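Local coordinates for protein metallophosphoesterase (Sphaerobacter thermophilus, PDB 3RQZ) that binds a pair of zinc ions and probably acts as a phosphatase of the YfcE family within the metallophosphoesterase superfamily, at residues 47-52 / 98-103. Sequence-based numbering, arbitrary orientation.
Sequences ECVELV and LQYLES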
# COMPACT_ATOMS: atom_id res chain seq x y z
N GLU A 47 3.81 -14.69 -5.45
CA GLU A 47 3.21 -14.21 -6.69
C GLU A 47 3.08 -12.67 -6.67
O GLU A 47 3.28 -12.00 -7.70
CB GLU A 47 1.84 -14.90 -6.89
CG GLU A 47 1.89 -16.41 -7.15
CD GLU A 47 1.96 -17.27 -5.88
OE1 GLU A 47 2.05 -16.75 -4.73
OE2 GLU A 47 1.96 -18.50 -6.01
N CYS A 48 2.77 -12.10 -5.50
CA CYS A 48 2.63 -10.66 -5.40
C CYS A 48 3.99 -9.97 -5.52
O CYS A 48 4.09 -8.94 -6.20
CB CYS A 48 1.85 -10.20 -4.16
SG CYS A 48 0.10 -10.66 -4.20
N VAL A 49 5.04 -10.54 -4.92
CA VAL A 49 6.38 -9.97 -5.08
C VAL A 49 6.83 -10.04 -6.54
O VAL A 49 7.40 -9.08 -7.08
CB VAL A 49 7.45 -10.70 -4.18
CG1 VAL A 49 8.88 -10.31 -4.58
CG2 VAL A 49 7.21 -10.40 -2.73
N GLU A 50 6.59 -11.18 -7.18
CA GLU A 50 7.00 -11.35 -8.58
C GLU A 50 6.35 -10.30 -9.48
O GLU A 50 7.03 -9.68 -10.32
CB GLU A 50 6.73 -12.78 -9.07
CG GLU A 50 7.63 -13.79 -8.35
CD GLU A 50 7.17 -15.24 -8.48
OE1 GLU A 50 6.35 -15.52 -9.38
OE2 GLU A 50 7.65 -16.11 -7.72
N LEU A 51 5.06 -10.07 -9.27
CA LEU A 51 4.31 -9.06 -10.03
C LEU A 51 4.77 -7.63 -9.81
O LEU A 51 5.04 -6.89 -10.77
CB LEU A 51 2.83 -9.12 -9.67
CG LEU A 51 2.03 -10.17 -10.41
CD1 LEU A 51 0.63 -10.14 -9.88
CD2 LEU A 51 2.03 -9.84 -11.86
N VAL A 52 4.83 -7.23 -8.54
CA VAL A 52 5.28 -5.88 -8.18
C VAL A 52 6.70 -5.59 -8.71
O VAL A 52 6.98 -4.48 -9.23
CB VAL A 52 5.16 -5.60 -6.65
CG1 VAL A 52 5.91 -4.28 -6.27
CG2 VAL A 52 3.69 -5.49 -6.25
N LEU A 98 13.45 -12.62 -1.56
CA LEU A 98 14.26 -12.02 -0.50
C LEU A 98 15.22 -10.96 -1.04
O LEU A 98 15.33 -9.88 -0.48
CB LEU A 98 15.02 -13.11 0.29
CG LEU A 98 14.02 -14.07 0.98
CD1 LEU A 98 14.70 -15.40 1.39
CD2 LEU A 98 13.34 -13.37 2.17
N GLN A 99 15.93 -11.27 -2.13
CA GLN A 99 16.86 -10.30 -2.73
C GLN A 99 16.14 -9.05 -3.21
O GLN A 99 16.63 -7.93 -3.05
CB GLN A 99 17.62 -10.92 -3.91
CG GLN A 99 18.65 -11.97 -3.51
CD GLN A 99 19.18 -12.72 -4.72
OE1 GLN A 99 19.08 -12.23 -5.84
NE2 GLN A 99 19.71 -13.92 -4.51
N TYR A 100 14.96 -9.23 -3.79
CA TYR A 100 14.25 -8.07 -4.26
C TYR A 100 13.81 -7.15 -3.10
O TYR A 100 13.98 -5.93 -3.16
CB TYR A 100 13.01 -8.47 -5.11
CG TYR A 100 12.17 -7.28 -5.50
CD1 TYR A 100 12.60 -6.41 -6.51
CD2 TYR A 100 10.94 -7.04 -4.88
CE1 TYR A 100 11.83 -5.29 -6.88
CE2 TYR A 100 10.16 -5.94 -5.23
CZ TYR A 100 10.62 -5.06 -6.25
OH TYR A 100 9.85 -3.98 -6.62
N LEU A 101 13.19 -7.75 -2.09
CA LEU A 101 12.73 -6.99 -0.92
C LEU A 101 13.90 -6.30 -0.23
O LEU A 101 13.77 -5.14 0.14
CB LEU A 101 11.93 -7.85 0.04
CG LEU A 101 10.60 -8.37 -0.51
CD1 LEU A 101 10.01 -9.31 0.50
CD2 LEU A 101 9.60 -7.25 -0.90
N GLU A 102 15.03 -7.01 -0.08
CA GLU A 102 16.23 -6.44 0.50
C GLU A 102 16.76 -5.25 -0.29
O GLU A 102 17.44 -4.38 0.27
CB GLU A 102 17.34 -7.51 0.63
CG GLU A 102 17.04 -8.53 1.73
CD GLU A 102 17.87 -9.83 1.65
OE1 GLU A 102 18.83 -9.90 0.85
OE2 GLU A 102 17.56 -10.78 2.41
N SER A 103 16.43 -5.19 -1.58
CA SER A 103 17.00 -4.12 -2.39
C SER A 103 16.25 -2.81 -2.23
O SER A 103 16.78 -1.75 -2.60
CB SER A 103 17.05 -4.54 -3.86
OG SER A 103 15.76 -4.48 -4.48
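Helices 47-52 and 98-103 run at 57° to one another with their axes 10.6 Å apart, and their backbones come closest at V49 and Y100, where the CA atoms are 8.1 Å from each other. The side chains of these two residues slide past one another in opposite directions. V49 carries CG1 anti to its own nitrogen (chi1 168°), which brings this methyl obliquely to the Y100 ring, 3.9 Å from CD2. The other branch, CG2, turns to L101 and lies 4.4 Å from its CD2, a looser apolar touch. The CB of Y100 is directed at helix 47-52, and the side chain crosses that of V52 at about a right angle; Y100 OH lies 4.0 Å from V52 CG1 and 3.9 Å from V52 O, too long for a hydrogen bond. That hydroxyl is instead hydrogen-bonded to S60 OG, in the edge strand 59-60 of the six-stranded sheet, so the ring is anchored at its far end. Within the calcineurin-like phosphoesterase fold the contact joins helix 45-55, which packs on helix 16-26 through C48 and L51, to helix 95-103. The side chain of L101 is about 9 Å from that of the zinc ligand D37. V49 and V52 also touch V39 and I38, which directly follow D37. E50 OE2 is hydrogen-bonded to H97 NE2, a polar link between the same two helices.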